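Putative outer membrane protein (LpxR) (Salmonella typhimurium, PDB 3FID) probably removes acyl chains from the lipid A part of lipopolysaccharide, as a beta-barrel deacylase of the outer membrane. Local coordinates at residues A4-N9 with Y287-I292; G40-L45 with L202-L207; D47-S52 with L87-L92; W96-L101 with F193-G198. All blocks are in the same frame, centred on the assembly; numbering follows the deposited sequence.

Contact 1. Residues A4-N9 with Y287-I292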
loop_
_atom_site.group_PDB
_atom_site.type_symbol
_atom_site.label_atom_id
_atom_site.label_comp_id
_atom_site.label_asym_id
_atom_site.label_seq_id
_atom_site.Cartn_x
_atom_site.Cartn_y
_atom_site.Cartn_z
ATOM N N ALA A 4 12.438 -4.765 6.744
ATOM C CA ALA A 4 11.022 -5.027 6.993
ATOM C C ALA A 4 10.428 -6.041 6.048
ATOM O O ALA A 4 10.810 -6.093 4.877
ATOM C CB ALA A 4 10.214 -3.715 6.921
ATOM N N ILE A 5 9.482 -6.815 6.569
ATOM C CA ILE A 5 8.648 -7.723 5.770
ATOM C C ILE A 5 7.215 -7.247 5.975
ATOM O O ILE A 5 6.791 -7.056 7.112
ATOM C CB ILE A 5 8.702 -9.167 6.339
ATOM C CG1 ILE A 5 10.158 -9.556 6.643
ATOM C CG2 ILE A 5 7.967 -10.173 5.389
ATOM C CD1 ILE A 5 10.817 -10.466 5.614
ATOM N N SER A 6 6.454 -7.096 4.899
ATOM C CA SER A 6 5.058 -6.696 5.074
ATOM C C SER A 6 4.139 -7.580 4.227
ATOM O O SER A 6 4.432 -7.846 3.058
ATOM C CB SER A 6 4.859 -5.218 4.752
ATOM O OG SER A 6 3.471 -4.834 4.912
ATOM N N VAL A 7 3.062 -8.038 4.843
ATOM C CA VAL A 7 2.055 -8.885 4.183
ATOM C C VAL A 7 0.714 -8.107 4.194
ATOM O O VAL A 7 0.259 -7.667 5.263
ATOM C CB VAL A 7 1.951 -10.260 4.905
ATOM C CG1 VAL A 7 0.800 -11.140 4.362
ATOM C CG2 VAL A 7 3.301 -11.032 4.813
ATOM N N ALA A 8 0.102 -7.937 3.020
ATOM C CA ALA A 8 -1.247 -7.333 2.915
ATOM C C ALA A 8 -2.232 -8.421 2.521
ATOM O O ALA A 8 -1.891 -9.302 1.736
ATOM C CB ALA A 8 -1.276 -6.231 1.903
ATOM N N ASN A 9 -3.426 -8.363 3.093
ATOM C CA ASN A 9 -4.472 -9.321 2.786
ATOM C C ASN A 9 -5.847 -8.637 2.949
ATOM O O ASN A 9 -6.060 -7.854 3.886
ATOM C CB ASN A 9 -4.356 -10.550 3.702
ATOM C CG ASN A 9 -4.992 -11.820 3.102
ATOM O OD1 ASN A 9 -5.979 -11.774 2.347
ATOM N ND2 ASN A 9 -4.419 -12.963 3.450
ATOM N N TYR A 287 -8.764 -3.666 3.618
ATOM C CA TYR A 287 -7.746 -4.690 3.767
ATOM C C TYR A 287 -6.828 -4.279 4.909
ATOM O O TYR A 287 -6.911 -3.140 5.425
ATOM C CB TYR A 287 -6.942 -4.851 2.463
ATOM C CG TYR A 287 -6.154 -3.616 2.025
ATOM C CD1 TYR A 287 -6.749 -2.594 1.297
ATOM C CD2 TYR A 287 -4.807 -3.498 2.339
ATOM C CE1 TYR A 287 -5.996 -1.465 0.894
ATOM C CE2 TYR A 287 -4.052 -2.380 1.965
ATOM C CZ TYR A 287 -4.642 -1.391 1.248
ATOM O OH TYR A 287 -3.833 -0.341 0.907
ATOM N N ILE A 288 -5.949 -5.190 5.297
ATOM C CA ILE A 288 -4.939 -4.859 6.296
ATOM C C ILE A 288 -3.553 -5.093 5.752
ATOM O O ILE A 288 -3.370 -5.804 4.768
ATOM C CB ILE A 288 -5.078 -5.684 7.583
ATOM C CG1 ILE A 288 -4.866 -7.187 7.299
ATOM C CG2 ILE A 288 -6.435 -5.409 8.257
ATOM C CD1 ILE A 288 -4.565 -8.016 8.529
ATOM N N ASN A 289 -2.578 -4.471 6.391
ATOM C CA ASN A 289 -1.212 -4.956 6.276
ATOM C C ASN A 289 -0.642 -5.165 7.684
ATOM O O ASN A 289 -0.995 -4.429 8.620
ATOM C CB ASN A 289 -0.337 -4.094 5.326
ATOM C CG ASN A 289 -0.203 -2.634 5.754
ATOM O OD1 ASN A 289 -1.048 -1.788 5.425
ATOM N ND2 ASN A 289 0.890 -2.318 6.451
ATOM N N GLY A 290 0.177 -6.212 7.828
ATOM C CA GLY A 290 0.882 -6.490 9.078
ATOM C C GLY A 290 2.361 -6.556 8.756
ATOM O O GLY A 290 2.765 -7.163 7.741
ATOM N N ASP A 291 3.167 -5.883 9.572
ATOM C CA ASP A 291 4.590 -5.765 9.260
ATOM C C ASP A 291 5.465 -6.180 10.445
ATOM O O ASP A 291 5.114 -5.958 11.621
ATOM C CB ASP A 291 5.000 -4.339 8.831
ATOM C CG ASP A 291 3.871 -3.545 8.131
ATOM O OD1 ASP A 291 3.197 -4.043 7.214
ATOM O OD2 ASP A 291 3.701 -2.364 8.489
ATOM N N ILE A 292 6.597 -6.791 10.122
ATOM C CA ILE A 292 7.617 -7.085 11.132
ATOM C C ILE A 292 8.838 -6.331 10.664
ATOM O O ILE A 292 9.250 -6.483 9.512
ATOM C CB ILE A 292 7.953 -8.591 11.213
ATOM C CG1 ILE A 292 6.727 -9.400 11.649
ATOM C CG2 ILE A 292 9.126 -8.816 12.199
ATOM C CD1 ILE A 292 6.974 -10.914 11.631
#
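S6 and D291 face each other where the first and last strands of the barrel meet. This antiparallel pairing joins the two ends of the chain and closes the barrel. The short strand axes run at 163°. I5 with I292, V7 with G290 and N9 with I288 are hydrogen-bonded pairs, each with both of its amide-carbonyl bonds made. I5 N to I292 O and V7 N to G290 O are both 3.0 Å. The other backbone groups of 4-9 turn the opposite way, and A4, S6 and A8 bond to strand 33-44.

On the surface-facing side lie I5, V7, I288 and I292. The other side is small or polar, with A8 CB against N289 CB at 4.1 Å. The OD1 of N289 is taken by N273 and R256. N9 OD1 accepts from the backbone N of D11. S6 OG, placed anti to its backbone N (chi1 179°), lies against D291 OD1, but so close that a bond there is doubtful. D291 OD1 accepts from N289 ND2 at 3.0 Å, which meets its syn lone pair at an N-H...O angle of 165°.

Contact 2. Residues G40-L45 with L202-L207. With ZN (zinc ion), chain D; ZN (zinc ion), chain C.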
loop_
_atom_site.group_PDB
_atom_site.type_symbol
_atom_site.label_atom_id
_atom_site.label_comp_id
_atom_site.label_asym_id
_atom_site.label_seq_id
_atom_site.Cartn_x
_atom_site.Cartn_y
_atom_site.Cartn_z
ATOM N N GLY A 40 11.850 -4.925 2.373
ATOM C CA GLY A 40 12.534 -3.651 2.172
ATOM C C GLY A 40 13.671 -3.436 3.164
ATOM O O GLY A 40 13.702 -4.033 4.230
ATOM N N TYR A 41 14.615 -2.586 2.770
ATOM C CA TYR A 41 15.731 -2.212 3.636
ATOM C C TYR A 41 15.921 -0.713 3.555
ATOM O O TYR A 41 15.941 -0.165 2.455
ATOM C CB TYR A 41 17.024 -2.907 3.193
ATOM C CG TYR A 41 18.233 -2.456 4.005
ATOM C CD1 TYR A 41 19.248 -1.671 3.428
ATOM C CD2 TYR A 41 18.330 -2.791 5.351
ATOM C CE1 TYR A 41 20.336 -1.261 4.192
ATOM C CE2 TYR A 41 19.386 -2.371 6.116
ATOM C CZ TYR A 41 20.392 -1.623 5.532
ATOM O OH TYR A 41 21.442 -1.272 6.333
ATOM N N SER A 42 16.053 -0.072 4.725
ATOM C CA SER A 42 16.292 1.352 4.837
ATOM C C SER A 42 17.618 1.579 5.537
ATOM O O SER A 42 17.865 1.018 6.579
ATOM C CB SER A 42 15.196 1.998 5.677
ATOM O OG SER A 42 14.163 2.484 4.839
ATOM N N HIS A 43 18.474 2.398 4.950
ATOM C CA HIS A 43 19.746 2.714 5.591
ATOM C C HIS A 43 19.797 4.206 5.922
ATOM O O HIS A 43 19.511 5.012 5.076
ATOM C CB HIS A 43 20.903 2.327 4.667
ATOM C CG HIS A 43 22.254 2.625 5.237
ATOM N ND1 HIS A 43 22.734 2.010 6.368
ATOM C CD2 HIS A 43 23.213 3.497 4.846
ATOM C CE1 HIS A 43 23.938 2.479 6.647
ATOM N NE2 HIS A 43 24.254 3.375 5.730
ATOM N N ASP A 44 20.147 4.551 7.164
ATOM C CA ASP A 44 20.319 5.957 7.539
ATOM C C ASP A 44 21.666 6.464 7.072
ATOM O O ASP A 44 22.702 6.009 7.545
ATOM C CB ASP A 44 20.147 6.186 9.055
ATOM C CG ASP A 44 20.943 5.200 9.915
ATOM O OD1 ASP A 44 21.202 4.051 9.473
ATOM O OD2 ASP A 44 21.301 5.572 11.071
ATOM N N LEU A 45 21.655 7.386 6.119
ATOM C CA LEU A 45 22.881 8.065 5.707
ATOM C C LEU A 45 23.310 9.119 6.737
ATOM O O LEU A 45 24.498 9.311 6.983
ATOM C CB LEU A 45 22.755 8.641 4.302
ATOM C CG LEU A 45 22.922 7.560 3.223
ATOM C CD1 LEU A 45 21.576 7.029 2.837
ATOM C CD2 LEU A 45 23.621 8.124 1.994
ATOM N N LEU A 202 3.015 5.438 -1.897
ATOM C CA LEU A 202 3.970 6.075 -0.997
ATOM C C LEU A 202 3.883 5.458 0.417
ATOM O O LEU A 202 4.558 5.906 1.337
ATOM C CB LEU A 202 3.753 7.613 -0.952
ATOM C CG LEU A 202 4.316 8.582 -2.013
ATOM C CD1 LEU A 202 5.857 8.657 -2.017
ATOM C CD2 LEU A 202 3.759 8.265 -3.425
ATOM N N SER A 203 3.097 4.396 0.583
ATOM C CA SER A 203 2.982 3.774 1.889
ATOM C C SER A 203 4.327 3.122 2.275
ATOM O O SER A 203 5.086 2.647 1.415
ATOM C CB SER A 203 1.773 2.824 1.932
ATOM O OG SER A 203 2.064 1.563 1.369
ATOM N N ARG A 204 4.660 3.160 3.556
ATOM C CA ARG A 204 6.015 2.778 3.934
ATOM C C ARG A 204 6.142 1.257 4.094
ATOM O O ARG A 204 7.255 0.727 4.056
ATOM C CB ARG A 204 6.496 3.583 5.136
ATOM C CG ARG A 204 6.799 5.090 4.785
ATOM C CD ARG A 204 8.255 5.226 4.326
ATOM N NE ARG A 204 9.101 5.160 5.511
ATOM C CZ ARG A 204 10.385 4.843 5.526
ATOM N NH1 ARG A 204 11.027 4.518 4.404
ATOM N NH2 ARG A 204 11.014 4.816 6.678
ATOM N N ARG A 205 5.001 0.575 4.227
ATOM C CA ARG A 205 4.934 -0.905 4.192
ATOM C C ARG A 205 5.977 -1.556 5.107
ATOM O O ARG A 205 6.698 -2.476 4.706
ATOM C CB ARG A 205 5.071 -1.423 2.742
ATOM C CG ARG A 205 4.005 -0.819 1.801
ATOM C CD ARG A 205 4.076 -1.384 0.388
ATOM N NE ARG A 205 3.648 -2.789 0.291
ATOM C CZ ARG A 205 3.390 -3.401 -0.870
ATOM N NH1 ARG A 205 3.516 -2.726 -2.006
ATOM N NH2 ARG A 205 2.975 -4.675 -0.905
ATOM N N GLY A 206 6.051 -1.080 6.343
ATOM C CA GLY A 206 6.978 -1.670 7.309
ATOM C C GLY A 206 8.276 -0.911 7.548
ATOM O O GLY A 206 8.870 -1.045 8.606
ATOM N N LEU A 207 8.734 -0.130 6.579
ATOM C CA LEU A 207 9.955 0.619 6.796
ATOM C C LEU A 207 9.737 1.686 7.866
ATOM O O LEU A 207 8.667 2.288 7.949
ATOM C CB LEU A 207 10.479 1.218 5.504
ATOM C CG LEU A 207 10.833 0.164 4.450
ATOM C CD1 LEU A 207 10.998 0.834 3.099
ATOM C CD2 LEU A 207 12.087 -0.652 4.882
HETATM ZN ZN ZN D . 21.953 0.544 7.642
HETATM ZN ZN ZN C . 21.082 2.228 10.544
#
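The guanidinium of R204 has S42 OG at its edge, near its plane, and CB of L207, three residues on in the same loop, over one face, 3.4 Å above the plane and toward the rim. The gap from R204 NH1 to S42 OG is 3.8 Å. Y41 sets off away from 202-207, and the backbone N of H43 sits over one face of its ring, toward the rim.

The R204 chain is bent at chi2 and chi3 (-89° and -76°). This folds the head back over L207. R204 to L207 form a type I' beta turn, closed by L207 N to R204 O at 3.0 Å. The turn presents L207 to strand 33-44, part of the barrel wall. L207 CD2 packs on G40 C at 3.6 Å and on S42 OG at 3.8 Å. G40 has no side chain, which lets CD2 come against its backbone.

Other residues of the same strand bind metal. One zinc is held by Y41 OH at 2.3 Å and H43 ND1 at 2.1 Å. A second is held by D44 OD1 at 2.1 Å. S1 OG is a ligand of both.

No hydrogen bond joins the two segments. S42 OG bonds to S52, and R204 forms a salt bridge with D196 and a hydrogen bond with Q50. The contact itself is therefore van der Waals packing of a leucine on the backbone of G40 and the side chain of S42. The charge of R204 is probably balanced chiefly by D196, with a weaker, long pairing to E88.

Contact 3. Residues D47-S52 with L87-L92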
loop_
_atom_site.group_PDB
_atom_site.type_symbol
_atom_site.label_atom_id
_atom_site.label_comp_id
_atom_site.label_asym_id
_atom_site.label_seq_id
_atom_site.Cartn_x
_atom_site.Cartn_y
_atom_site.Cartn_z
ATOM N N ASP A 47 21.289 11.089 10.541
ATOM C CA ASP A 47 20.132 11.002 11.442
ATOM C C ASP A 47 18.877 11.514 10.741
ATOM O O ASP A 47 17.775 11.115 11.091
ATOM C CB ASP A 47 20.369 11.799 12.735
ATOM C CG ASP A 47 21.268 11.056 13.730
ATOM O OD1 ASP A 47 21.590 11.634 14.791
ATOM O OD2 ASP A 47 21.667 9.902 13.446
ATOM N N ALA A 48 19.051 12.384 9.751
ATOM C CA ALA A 48 17.903 13.003 9.071
ATOM C C ALA A 48 17.405 12.281 7.797
ATOM O O ALA A 48 16.282 12.524 7.360
ATOM C CB ALA A 48 18.206 14.443 8.765
ATOM N N SER A 49 18.244 11.411 7.220
ATOM C CA SER A 49 18.053 10.936 5.852
ATOM C C SER A 49 18.264 9.438 5.668
ATOM O O SER A 49 19.278 8.882 6.119
ATOM C CB SER A 49 19.006 11.668 4.921
ATOM O OG SER A 49 18.667 13.038 4.782
ATOM N N GLN A 50 17.335 8.808 4.941
ATOM C CA GLN A 50 17.434 7.392 4.598
ATOM C C GLN A 50 17.417 7.160 3.107
ATOM O O GLN A 50 16.823 7.937 2.335
ATOM C CB GLN A 50 16.257 6.597 5.147
ATOM C CG GLN A 50 16.122 6.539 6.619
ATOM C CD GLN A 50 15.003 5.590 7.035
ATOM O OE1 GLN A 50 13.880 5.624 6.489
ATOM N NE2 GLN A 50 15.306 4.739 7.994
ATOM N N LEU A 51 18.081 6.075 2.717
ATOM C CA LEU A 51 17.951 5.492 1.404
ATOM C C LEU A 51 17.362 4.097 1.576
ATOM O O LEU A 51 17.921 3.288 2.318
ATOM C CB LEU A 51 19.323 5.378 0.737
ATOM C CG LEU A 51 19.361 4.893 -0.710
ATOM C CD1 LEU A 51 18.603 5.788 -1.735
ATOM C CD2 LEU A 51 20.814 4.687 -1.114
ATOM N N SER A 52 16.277 3.808 0.842
ATOM C CA SER A 52 15.583 2.524 0.949
ATOM C C SER A 52 15.576 1.736 -0.351
ATOM O O SER A 52 15.503 2.318 -1.424
ATOM C CB SER A 52 14.131 2.751 1.357
ATOM O OG SER A 52 14.093 3.396 2.603
ATOM N N LEU A 87 14.141 2.228 -5.412
ATOM C CA LEU A 87 14.963 2.939 -4.462
ATOM C C LEU A 87 14.233 4.220 -4.083
ATOM O O LEU A 87 13.514 4.802 -4.913
ATOM C CB LEU A 87 16.281 3.330 -5.140
ATOM C CG LEU A 87 17.292 2.210 -5.398
ATOM C CD1 LEU A 87 18.329 2.711 -6.406
ATOM C CD2 LEU A 87 17.939 1.756 -4.076
ATOM N N GLU A 88 14.438 4.680 -2.852
ATOM C CA GLU A 88 13.802 5.910 -2.401
ATOM C C GLU A 88 14.661 6.684 -1.403
ATOM O O GLU A 88 15.246 6.088 -0.510
ATOM C CB GLU A 88 12.501 5.544 -1.711
ATOM C CG GLU A 88 11.596 6.696 -1.372
ATOM C CD GLU A 88 10.537 6.251 -0.402
ATOM O OE1 GLU A 88 10.810 6.263 0.814
ATOM O OE2 GLU A 88 9.444 5.849 -0.871
ATOM N N TRP A 89 14.681 8.007 -1.551
ATOM C CA TRP A 89 15.295 8.927 -0.595
ATOM C C TRP A 89 14.197 9.429 0.361
ATOM O O TRP A 89 13.145 9.848 -0.091
ATOM C CB TRP A 89 15.919 10.088 -1.386
ATOM C CG TRP A 89 16.604 11.106 -0.556
ATOM C CD1 TRP A 89 16.164 12.374 -0.265
ATOM C CD2 TRP A 89 17.877 10.966 0.072
ATOM N NE1 TRP A 89 17.092 13.028 0.529
ATOM C CE2 TRP A 89 18.149 12.184 0.751
ATOM C CE3 TRP A 89 18.812 9.923 0.142
ATOM C CZ2 TRP A 89 19.321 12.390 1.480
ATOM C CZ3 TRP A 89 19.984 10.121 0.889
ATOM C CH2 TRP A 89 20.232 11.354 1.537
ATOM N N ASN A 90 14.419 9.348 1.665
ATOM C CA ASN A 90 13.443 9.800 2.687
ATOM C C ASN A 90 14.162 10.740 3.647
ATOM O O ASN A 90 15.099 10.315 4.304
ATOM C CB ASN A 90 12.911 8.583 3.463
ATOM C CG ASN A 90 11.835 8.943 4.503
ATOM O OD1 ASN A 90 11.216 9.997 4.454
ATOM N ND2 ASN A 90 11.607 8.045 5.422
ATOM N N SER A 91 13.763 12.011 3.724
ATOM C CA SER A 91 14.593 12.973 4.442
ATOM C C SER A 91 13.810 14.051 5.196
ATOM O O SER A 91 12.834 14.581 4.693
ATOM C CB SER A 91 15.544 13.647 3.460
ATOM O OG SER A 91 16.321 14.607 4.134
ATOM N N LEU A 92 14.255 14.350 6.414
ATOM C CA LEU A 92 13.812 15.560 7.097
ATOM C C LEU A 92 14.649 16.723 6.555
ATOM O O LEU A 92 15.838 16.831 6.860
ATOM C CB LEU A 92 13.962 15.425 8.616
ATOM C CG LEU A 92 13.174 14.285 9.284
ATOM C CD1 LEU A 92 13.285 14.389 10.785
ATOM C CD2 LEU A 92 11.703 14.286 8.883
HETATM O O HOH W 1 13.536 5.818 2.002
#
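Two neighbouring antiparallel strands of the barrel wall meet here, with S49 to S52 against E88 to S91. Q50 with N90 and S52 with E88 are the hydrogen-bonded pairs. Q50 N to N90 O and S52 N to E88 O are both 2.8 Å. L92 N to A48 O carries the pairing one step beyond the start of strand 49-60.

S49, L51, W89 and S91 share one side of the sheet. S49 OG and S91 OG bond at 2.9 Å. W89 has its CG anti to the backbone N (chi1 -179°), which lays the indole against the neighbouring strand. CZ2 touches S49 CB at 3.5 Å, and CE3 comes to 3.6 Å from Q50 O. The ring NH bonds to Y99 OH.

The other side is polar. The amides of Q50 and N90 lie side by side with planes 62° apart, and N90 ND2 to Q50 OE1 is a weak bond of 3.5 Å. OE1 also accepts from R204. N90 ND2 also donates to D196, and its OD1 accepts from R98. A water accepts from S52 OG at 2.6 Å and donates to E88 OE1 at 3.0 Å and to E88 O. S52 OG also bonds to S42. E88 OE2 forms a salt bridge with R100.

This polar side meets the loop that carries R204. Strand 33-44 bonds to the far edge of 49-60, through L51 and H43. Strand 97-108 bonds to 80-94 in the same way, through L87, W89 and S91.

Contact 4. Residues W96-L101 with F193-G198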
loop_
_atom_site.group_PDB
_atom_site.type_symbol
_atom_site.label_atom_id
_atom_site.label_comp_id
_atom_site.label_asym_id
_atom_site.label_seq_id
_atom_site.Cartn_x
_atom_site.Cartn_y
_atom_site.Cartn_z
ATOM N N TRP A 96 10.425 20.978 10.340
ATOM C CA TRP A 96 9.048 21.242 9.936
ATOM C C TRP A 96 8.682 20.668 8.556
ATOM O O TRP A 96 7.561 20.864 8.110
ATOM C CB TRP A 96 8.737 22.746 9.979
ATOM C CG TRP A 96 9.679 23.557 9.150
ATOM C CD1 TRP A 96 10.874 24.105 9.561
ATOM C CD2 TRP A 96 9.528 23.923 7.760
ATOM N NE1 TRP A 96 11.478 24.776 8.511
ATOM C CE2 TRP A 96 10.674 24.685 7.399
ATOM C CE3 TRP A 96 8.539 23.684 6.789
ATOM C CZ2 TRP A 96 10.860 25.204 6.107
ATOM C CZ3 TRP A 96 8.724 24.214 5.495
ATOM C CH2 TRP A 96 9.882 24.956 5.171
ATOM N N LEU A 97 9.621 19.971 7.900
ATOM C CA LEU A 97 9.392 19.409 6.562
ATOM C C LEU A 97 10.020 18.023 6.413
ATOM O O LEU A 97 11.195 17.843 6.722
ATOM C CB LEU A 97 9.970 20.319 5.476
ATOM C CG LEU A 97 9.365 20.055 4.089
ATOM C CD1 LEU A 97 8.234 21.049 3.818
ATOM C CD2 LEU A 97 10.385 20.071 2.976
ATOM N N ARG A 98 9.229 17.054 5.946
ATOM C CA ARG A 98 9.756 15.786 5.451
ATOM C C ARG A 98 9.488 15.666 3.944
ATOM O O ARG A 98 8.420 16.044 3.471
ATOM C CB ARG A 98 9.151 14.594 6.207
ATOM C CG ARG A 98 9.521 13.218 5.608
ATOM C CD ARG A 98 8.785 12.072 6.293
ATOM N NE ARG A 98 9.206 11.849 7.681
ATOM C CZ ARG A 98 10.323 11.231 8.055
ATOM N NH1 ARG A 98 10.578 11.070 9.349
ATOM N NH2 ARG A 98 11.214 10.814 7.151
ATOM N N TYR A 99 10.468 15.173 3.181
ATOM C CA TYR A 99 10.199 14.823 1.779
ATOM C C TYR A 99 10.760 13.445 1.389
ATOM O O TYR A 99 11.682 12.914 2.028
ATOM C CB TYR A 99 10.666 15.918 0.816
ATOM C CG TYR A 99 12.163 16.003 0.690
ATOM C CD1 TYR A 99 12.824 15.358 -0.355
ATOM C CD2 TYR A 99 12.921 16.715 1.629
ATOM C CE1 TYR A 99 14.221 15.414 -0.469
ATOM C CE2 TYR A 99 14.314 16.766 1.541
ATOM C CZ TYR A 99 14.952 16.119 0.486
ATOM O OH TYR A 99 16.316 16.177 0.367
ATOM N N ARG A 100 10.187 12.890 0.324
ATOM C CA ARG A 100 10.583 11.590 -0.199
ATOM C C ARG A 100 10.597 11.644 -1.701
ATOM O O ARG A 100 9.766 12.310 -2.308
ATOM C CB ARG A 100 9.606 10.508 0.240
ATOM C CG ARG A 100 9.738 10.143 1.670
ATOM C CD ARG A 100 9.360 8.708 1.851
ATOM N NE ARG A 100 8.009 8.618 2.298
ATOM C CZ ARG A 100 7.175 7.654 1.926
ATOM N NH1 ARG A 100 7.542 6.682 1.080
ATOM N NH2 ARG A 100 5.960 7.692 2.393
ATOM N N LEU A 101 11.549 10.935 -2.300
ATOM C CA LEU A 101 11.690 10.907 -3.753
ATOM C C LEU A 101 12.096 9.498 -4.114
ATOM O O LEU A 101 13.068 9.004 -3.580
ATOM C CB LEU A 101 12.791 11.884 -4.203
ATOM C CG LEU A 101 12.472 13.380 -4.187
ATOM C CD1 LEU A 101 13.758 14.186 -4.372
ATOM C CD2 LEU A 101 11.470 13.672 -5.288
ATOM N N PHE A 193 9.756 9.218 13.812
ATOM C CA PHE A 193 8.881 8.111 13.413
ATOM C C PHE A 193 7.443 8.606 13.219
ATOM O O PHE A 193 6.770 8.235 12.252
ATOM C CB PHE A 193 8.961 6.968 14.447
ATOM C CG PHE A 193 8.144 5.706 14.083
ATOM C CD1 PHE A 193 8.011 5.274 12.746
ATOM C CD2 PHE A 193 7.556 4.936 15.093
ATOM C CE1 PHE A 193 7.268 4.103 12.433
ATOM C CE2 PHE A 193 6.848 3.774 14.786
ATOM C CZ PHE A 193 6.685 3.372 13.450
ATOM N N ASN A 194 6.987 9.480 14.115
ATOM C CA ASN A 194 5.620 9.997 13.979
ATOM C C ASN A 194 5.314 10.656 12.638
ATOM O O ASN A 194 4.179 10.533 12.150
ATOM C CB ASN A 194 5.280 10.968 15.116
ATOM C CG ASN A 194 4.835 10.259 16.371
ATOM O OD1 ASN A 194 4.755 9.023 16.427
ATOM N ND2 ASN A 194 4.547 11.049 17.416
ATOM N N SER A 195 6.290 11.370 12.058
ATOM C CA SER A 195 6.072 12.061 10.763
ATOM C C SER A 195 6.315 11.160 9.553
ATOM O O SER A 195 6.104 11.585 8.427
ATOM C CB SER A 195 6.928 13.340 10.631
ATOM O OG SER A 195 8.288 13.011 10.405
ATOM N N ASP A 196 6.728 9.908 9.791
ATOM C CA ASP A 196 7.142 9.023 8.705
ATOM C C ASP A 196 5.876 8.309 8.213
ATOM O O ASP A 196 5.596 7.180 8.626
ATOM C CB ASP A 196 8.192 8.011 9.220
ATOM C CG ASP A 196 8.880 7.250 8.102
ATOM O OD1 ASP A 196 8.919 7.758 6.957
ATOM O OD2 ASP A 196 9.397 6.146 8.386
ATOM N N ASN A 197 5.088 8.983 7.377
ATOM C CA ASN A 197 3.778 8.440 6.976
ATOM C C ASN A 197 3.681 8.289 5.442
ATOM O O ASN A 197 4.631 8.613 4.718
ATOM C CB ASN A 197 2.634 9.331 7.491
ATOM C CG ASN A 197 2.675 9.529 8.989
ATOM O OD1 ASN A 197 2.517 8.586 9.767
ATOM N ND2 ASN A 197 2.893 10.769 9.402
ATOM N N GLY A 198 2.535 7.838 4.947
ATOM C CA GLY A 198 2.328 7.704 3.514
ATOM C C GLY A 198 1.120 6.841 3.182
ATOM O O GLY A 198 0.666 6.013 4.016
HETATM O O HOH W 2 7.365 8.825 5.067
#
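R98 has the most surface buried here, and its guanidinium grips S195 side-on. NE donates to S195 OG at 3.1 Å and NH1 donates to the same atom at 3.2 Å. The hydroxyl oxygen lies close to the guanidinium plane, so two bonds to one atom hold the group from its edge. A weak bond from NE to S195 O adds to this. The R98 chain leaves extended, with CG anti to the backbone N (chi1 172°), and bends at chi3 to turn its head along the loop. D196 OD1 lies over one face of the guanidinium, 3.8 Å from NH2. No N-H points at it, so this long salt bridge rests on charge alone. NH2 instead donates to N90 and H209.

The pairing sets a strand of the barrel wall against the loop after helix 191-194. D196 is the centre of an inverse gamma turn there, with R204 as a second partner of its carboxylate.

R100 meets the next part of the loop. NH2 donates to N197 O at 2.8 Å, with the oxygen tilted from the guanidinium plane. The same nitrogen bonds to L202 O, and E88 is a further partner of the group. G198, without a side chain, brings its CA to the edge of the group, 3.8 Å from NH2. A water donates to D196 OD1 at 2.7 Å and to N197 O at 2.8 Å, and accepts a weak bond from R100 NE.

In the fold
Contact 1 joins strands 2-9 and 285-295, the two ends of the chain, and so closes the barrel. The other three are nested inside the loop it closes. Strands 2-9, 33-44, 49-60, 80-94 and 97-108 follow one another round the barrel wall. Contacts 1, 2, 3 and 4 draw on them in turn. The centres of contacts 2 and 3 are about 8 Å apart, those of 3 and 4 about 9 Å, and those of 1 and 2 about 13 Å. Residues 193-198 and 202-207 belong to one loop, which touches the wall in contacts 4 and 2. It lies on the polar inner side of these neighbouring strands, beside the zinc-bearing strand 33-44.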